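Local coordinates for L-lactate dehydrogenase (PDB 4UUL), which is a lactate dehydrogenase of the LDH/MDH superfamily that reduces pyruvate to L-lactate with NADH, and is also assigned malate dehydrogenase activity, probably by family resemblance, at residues 170-183 with 191-203. The protein carries 1 engineered substitution. Residues are numbered along the deposited sequence; the frame is centred on the assembly and turned at random. Where two conformers were deposited one is given.
Sequences LGVDVKDVHDIIVW and VADLTQATFTKEG
Asp193 OD2 takes two N-H groups at once. The indole NE1 of Trp183 reaches it at 2.9 Å on the anti side, 26° out of the carboxylate plane, while Gln196 NE2, which also bonds to the carbonyl of Lys304, is accepted by the syn lone pair of the same oxygen at 3.0 Å. Thr195 gives both its backbone N, closing an Asx turn, and its hydroxyl to OD1, so four bonds fix the rotation of this buried carboxylate. With CG anti to the backbone N (chi1 178°), the acid runs alongside the indole, the two planes 38° apart. Ile181 CD1 packs 3.6 Å from Gln196 CG, and helix 307-337 touches this face through Leu309 and Leu313.

Where the strands part between the two ladders, water 3 donates to Asp179 O and Asp193 O and accepts from Gln196 N. Beyond this break, His178 and Thr198 exchange paired backbone bonds. Leu170 then lies over one face of the Phe199 ring, its CD2 4.0 Å from the centroid in a CH-pi contact, while Val172 CG1 meets the ring edge. The extended Lys201 chain passes Val172 CG1 and ends with NZ 2.8 Å from Leu170 O, at the Schellman motif closing helix 156-170. Strand 177-183 thus pairs first with 198-201 and then with 191-193, with which it forms a beta hairpin whose connection carries His186, the predicted proton acceptor, in the alpha/beta C-terminal domain of lactate and malate dehydrogenases.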
loop_
_atom_site.group_PDB
_atom_site.type_symbol
_atom_site.label_atom_id
_atom_site.label_comp_id
_atom_site.label_asym_id
_atom_site.label_seq_id
_atom_site.Cartn_x
_atom_site.Cartn_y
_atom_site.Cartn_z
ATOM N N LEU B 170 -2.687 -17.666 -22.106
ATOM C CA LEU B 170 -2.246 -17.399 -23.472
ATOM C C LEU B 170 -0.744 -17.129 -23.626
ATOM O O LEU B 170 -0.260 -17.012 -24.743
ATOM C CB LEU B 170 -3.005 -16.178 -23.985
ATOM C CG LEU B 170 -4.532 -16.325 -24.157
ATOM C CD1 LEU B 170 -5.149 -14.938 -24.270
ATOM C CD2 LEU B 170 -4.893 -17.178 -25.366
ATOM N N GLY B 171 -0.032 -16.978 -22.519
ATOM C CA GLY B 171 1.392 -16.693 -22.541
ATOM C C GLY B 171 1.717 -15.319 -23.106
ATOM O O GLY B 171 2.679 -15.140 -23.849
ATOM N N VAL B 172 0.916 -14.331 -22.733
ATOM C CA VAL B 172 1.161 -12.933 -23.095
ATOM C C VAL B 172 1.107 -12.094 -21.821
ATOM O O VAL B 172 0.738 -12.608 -20.774
ATOM C CB VAL B 172 0.161 -12.426 -24.166
ATOM C CG1 VAL B 172 0.284 -13.277 -25.456
ATOM C CG2 VAL B 172 -1.288 -12.398 -23.638
ATOM N N ASP B 173 1.471 -10.815 -21.943
ATOM C CA ASP B 173 1.348 -9.833 -20.869
ATOM C C ASP B 173 -0.092 -9.374 -20.765
ATOM O O ASP B 173 -0.852 -9.434 -21.740
ATOM C CB ASP B 173 2.191 -8.600 -21.185
ATOM C CG ASP B 173 3.674 -8.840 -21.016
ATOM O OD1 ASP B 173 4.088 -9.996 -20.782
ATOM O OD2 ASP B 173 4.415 -7.849 -21.119
ATOM N N VAL B 174 -0.511 -8.908 -19.597
ATOM C CA VAL B 174 -1.870 -8.380 -19.472
ATOM C C VAL B 174 -2.157 -7.229 -20.428
ATOM O O VAL B 174 -3.276 -7.108 -20.919
ATOM C CB VAL B 174 -2.260 -7.968 -18.009
ATOM C CG1 VAL B 174 -2.346 -9.192 -17.098
ATOM C CG2 VAL B 174 -1.326 -6.943 -17.438
ATOM N N LYS B 175 -1.165 -6.411 -20.753
ATOM C CA LYS B 175 -1.395 -5.313 -21.686
ATOM C C LYS B 175 -1.778 -5.763 -23.095
ATOM O O LYS B 175 -2.291 -4.950 -23.876
ATOM C CB LYS B 175 -0.162 -4.439 -21.811
ATOM C CG LYS B 175 0.998 -5.151 -22.481
ATOM C CD LYS B 175 2.129 -4.191 -22.759
ATOM C CE LYS B 175 3.363 -4.905 -23.349
ATOM N NZ LYS B 175 3.167 -5.567 -24.652
ATOM N N ASP B 176 -1.528 -7.031 -23.415
ATOM C CA ASP B 176 -1.820 -7.541 -24.750
ATOM C C ASP B 176 -3.139 -8.277 -24.847
ATOM O O ASP B 176 -3.412 -8.880 -25.867
ATOM C CB ASP B 176 -0.671 -8.419 -25.211
ATOM C CG ASP B 176 0.547 -7.586 -25.570
ATOM O OD1 ASP B 176 0.356 -6.528 -26.241
ATOM O OD2 ASP B 176 1.657 -7.952 -25.154
ATOM N N VAL B 177 -3.945 -8.226 -23.784
ATOM C CA VAL B 177 -5.297 -8.793 -23.778
ATOM C C VAL B 177 -6.217 -7.594 -23.667
ATOM O O VAL B 177 -5.863 -6.621 -23.026
ATOM C CB VAL B 177 -5.498 -9.754 -22.615
ATOM C CG1 VAL B 177 -6.905 -10.337 -22.608
ATOM C CG2 VAL B 177 -4.457 -10.862 -22.664
ATOM N N HIS B 178 -7.378 -7.674 -24.304
ATOM C CA HIS B 178 -8.296 -6.552 -24.418
ATOM C C HIS B 178 -9.732 -7.013 -24.289
ATOM O O HIS B 178 -10.086 -8.071 -24.780
ATOM C CB HIS B 178 -8.121 -5.894 -25.796
ATOM C CG HIS B 178 -6.719 -5.476 -26.066
ATOM N ND1 HIS B 178 -6.193 -4.282 -25.620
ATOM C CD2 HIS B 178 -5.717 -6.116 -26.704
ATOM C CE1 HIS B 178 -4.922 -4.200 -25.993
ATOM N NE2 HIS B 178 -4.611 -5.304 -26.650
ATOM N N ASP B 179 -10.536 -6.175 -23.663
ATOM C CA ASP B 179 -12.000 -6.296 -23.684
ATOM C C ASP B 179 -12.546 -7.518 -22.976
ATOM O O ASP B 179 -13.595 -8.042 -23.364
ATOM C CB ASP B 179 -12.538 -6.195 -25.114
ATOM C CG ASP B 179 -12.255 -4.864 -25.733
ATOM O OD1 ASP B 179 -12.224 -3.843 -25.018
ATOM O OD2 ASP B 179 -12.035 -4.840 -26.954
ATOM N N ILE B 180 -11.907 -7.935 -21.898
ATOM C CA ILE B 180 -12.542 -8.824 -20.912
ATOM C C ILE B 180 -13.512 -8.002 -20.063
ATOM O O ILE B 180 -13.182 -6.900 -19.650
ATOM C CB ILE B 180 -11.492 -9.503 -20.018
ATOM C CG1 ILE B 180 -10.610 -10.421 -20.860
ATOM C CG2 ILE B 180 -12.166 -10.234 -18.863
ATOM C CD1 ILE B 180 -9.477 -11.050 -20.063
ATOM N N ILE B 181 -14.715 -8.537 -19.809
ATOM C CA ILE B 181 -15.712 -7.781 -19.072
ATOM C C ILE B 181 -16.321 -8.662 -17.993
ATOM O O ILE B 181 -16.581 -9.843 -18.230
ATOM C CB ILE B 181 -16.858 -7.335 -20.007
ATOM C CG1 ILE B 181 -16.306 -6.598 -21.230
ATOM C CG2 ILE B 181 -17.897 -6.513 -19.234
ATOM C CD1 ILE B 181 -17.338 -6.472 -22.321
ATOM N N VAL B 182 -16.591 -8.064 -16.831
ATOM C CA VAL B 182 -17.351 -8.739 -15.791
ATOM C C VAL B 182 -18.706 -8.037 -15.714
ATOM O O VAL B 182 -18.760 -6.828 -15.506
ATOM C CB VAL B 182 -16.608 -8.653 -14.437
ATOM C CG1 VAL B 182 -17.498 -9.082 -13.400
ATOM C CG2 VAL B 182 -15.350 -9.480 -14.527
ATOM N N TRP B 183 -19.783 -8.777 -15.985
ATOM C CA TRP B 183 -21.107 -8.174 -16.036
ATOM C C TRP B 183 -21.973 -8.630 -14.844
ATOM O O TRP B 183 -21.848 -9.774 -14.387
ATOM C CB TRP B 183 -21.889 -8.605 -17.290
ATOM C CG TRP B 183 -21.304 -8.431 -18.644
ATOM C CD1 TRP B 183 -20.367 -9.217 -19.245
ATOM C CD2 TRP B 183 -21.725 -7.484 -19.632
ATOM N NE1 TRP B 183 -20.175 -8.814 -20.546
ATOM C CE2 TRP B 183 -21.004 -7.753 -20.813
ATOM C CE3 TRP B 183 -22.646 -6.424 -19.626
ATOM C CZ2 TRP B 183 -21.190 -7.021 -21.976
ATOM C CZ3 TRP B 183 -22.865 -5.733 -20.810
ATOM C CH2 TRP B 183 -22.129 -6.026 -21.949
ATOM N N VAL B 191 -21.005 -12.692 -14.461
ATOM C CA VAL B 191 -20.694 -13.123 -15.816
ATOM C C VAL B 191 -19.257 -12.681 -16.158
ATOM O O VAL B 191 -19.011 -11.489 -16.389
ATOM C CB VAL B 191 -21.680 -12.523 -16.835
ATOM C CG1 VAL B 191 -21.382 -13.173 -18.179
ATOM C CG2 VAL B 191 -23.117 -12.750 -16.418
ATOM N N ALA B 192 -18.321 -13.625 -16.190
ATOM C CA ALA B 192 -16.935 -13.334 -16.599
ATOM C C ALA B 192 -16.898 -13.637 -18.111
ATOM O O ALA B 192 -16.771 -14.792 -18.550
ATOM C CB ALA B 192 -15.957 -14.191 -15.796
ATOM N N ASP B 193 -17.065 -12.596 -18.887
ATOM C CA ASP B 193 -17.271 -12.683 -20.323
ATOM C C ASP B 193 -15.968 -12.542 -21.097
ATOM O O ASP B 193 -15.272 -11.506 -20.991
ATOM C CB ASP B 193 -18.212 -11.552 -20.714
ATOM C CG ASP B 193 -18.497 -11.453 -22.215
ATOM O OD1 ASP B 193 -18.375 -12.464 -22.926
ATOM O OD2 ASP B 193 -18.876 -10.336 -22.643
ATOM N N LEU B 194 -15.616 -13.586 -21.824
ATOM C CA LEU B 194 -14.490 -13.601 -22.722
ATOM C C LEU B 194 -14.887 -13.479 -24.166
ATOM O O LEU B 194 -14.007 -13.550 -25.032
ATOM C CB LEU B 194 -13.671 -14.876 -22.519
ATOM C CG LEU B 194 -13.080 -15.071 -21.125
ATOM C CD1 LEU B 194 -12.190 -16.332 -21.059
ATOM C CD2 LEU B 194 -12.346 -13.809 -20.586
ATOM N N THR B 195 -16.176 -13.373 -24.460
ATOM C CA THR B 195 -16.639 -13.424 -25.867
ATOM C C THR B 195 -16.310 -12.198 -26.709
ATOM O O THR B 195 -16.388 -12.279 -27.933
ATOM C CB THR B 195 -18.129 -13.739 -25.986
ATOM O OG1 THR B 195 -18.888 -12.642 -25.521
ATOM C CG2 THR B 195 -18.486 -14.974 -25.216
ATOM N N GLN B 196 -15.938 -11.082 -26.069
ATOM C CA GLN B 196 -15.476 -9.901 -26.790
ATOM C C GLN B 196 -13.960 -9.870 -26.897
ATOM O O GLN B 196 -13.413 -9.112 -27.689
ATOM C CB GLN B 196 -15.846 -8.607 -26.083
ATOM C CG GLN B 196 -17.118 -8.633 -25.237
ATOM C CD GLN B 196 -18.391 -8.793 -26.044
ATOM O OE1 GLN B 196 -18.482 -8.422 -27.254
ATOM N NE2 GLN B 196 -19.418 -9.272 -25.369
ATOM N N ALA B 197 -13.278 -10.685 -26.105
ATOM C CA ALA B 197 -11.879 -10.416 -25.825
ATOM C C ALA B 197 -10.953 -10.765 -26.984
ATOM O O ALA B 197 -11.150 -11.759 -27.711
ATOM C CB ALA B 197 -11.452 -11.172 -24.594
ATOM N N THR B 198 -9.934 -9.939 -27.134
ATOM C CA THR B 198 -8.896 -10.181 -28.121
ATOM C C THR B 198 -7.535 -10.156 -27.440
ATOM O O THR B 198 -7.397 -9.710 -26.303
ATOM C CB THR B 198 -8.889 -9.136 -29.247
ATOM O OG1 THR B 198 -8.867 -7.809 -28.695
ATOM C CG2 THR B 198 -10.118 -9.307 -30.157
ATOM N N PHE B 199 -6.534 -10.719 -28.122
ATOM C CA PHE B 199 -5.180 -10.673 -27.610
ATOM C C PHE B 199 -4.219 -10.593 -28.785
ATOM O O PHE B 199 -4.515 -11.055 -29.883
ATOM C CB PHE B 199 -4.882 -11.879 -26.728
ATOM C CG PHE B 199 -4.710 -13.181 -27.463
ATOM C CD1 PHE B 199 -5.789 -13.868 -27.998
ATOM C CD2 PHE B 199 -3.440 -13.709 -27.634
ATOM C CE1 PHE B 199 -5.597 -15.042 -28.694
ATOM C CE2 PHE B 199 -3.253 -14.887 -28.333
ATOM C CZ PHE B 199 -4.339 -15.560 -28.834
ATOM N N THR B 200 -3.053 -10.019 -28.514
ATOM C CA THR B 200 -2.009 -9.851 -29.496
ATOM C C THR B 200 -0.839 -10.699 -29.043
ATOM O O THR B 200 -0.340 -10.561 -27.931
ATOM C CB THR B 200 -1.541 -8.382 -29.557
ATOM O OG1 THR B 200 -2.652 -7.534 -29.877
ATOM C CG2 THR B 200 -0.424 -8.206 -30.583
ATOM N N LYS B 201 -0.348 -11.539 -29.939
ATOM C CA LYS B 201 0.796 -12.377 -29.656
ATOM C C LYS B 201 1.583 -12.433 -30.946
ATOM O O LYS B 201 1.068 -12.833 -31.999
ATOM C CB LYS B 201 0.354 -13.773 -29.223
ATOM C CG LYS B 201 1.431 -14.574 -28.548
ATOM C CD LYS B 201 0.929 -15.959 -28.103
ATOM C CE LYS B 201 1.980 -16.647 -27.236
ATOM N NZ LYS B 201 1.536 -17.965 -26.691
ATOM N N GLU B 202 2.838 -11.999 -30.872
ATOM C CA GLU B 202 3.724 -12.065 -32.011
ATOM C C GLU B 202 3.112 -11.370 -33.222
ATOM O O GLU B 202 3.220 -11.843 -34.340
ATOM C CB GLU B 202 4.109 -13.531 -32.301
ATOM C CG GLU B 202 4.935 -14.109 -31.142
ATOM C CD GLU B 202 4.947 -15.606 -31.075
ATOM O OE1 GLU B 202 4.984 -16.247 -32.155
ATOM O OE2 GLU B 202 4.984 -16.150 -29.939
ATOM N N GLY B 203 2.464 -10.233 -32.974
ATOM C CA GLY B 203 1.954 -9.375 -34.038
ATOM C C GLY B 203 0.675 -9.823 -34.688
ATOM O O GLY B 203 0.221 -9.208 -35.657
HETATM O O HOH W 1 2.129 -10.189 -27.085
HETATM O O HOH W 2 -2.165 -5.622 -27.901
HETATM O O HOH W 3 -14.878 -10.472 -23.496
HETATM O O HOH W 4 -11.469 -7.067 -28.306
#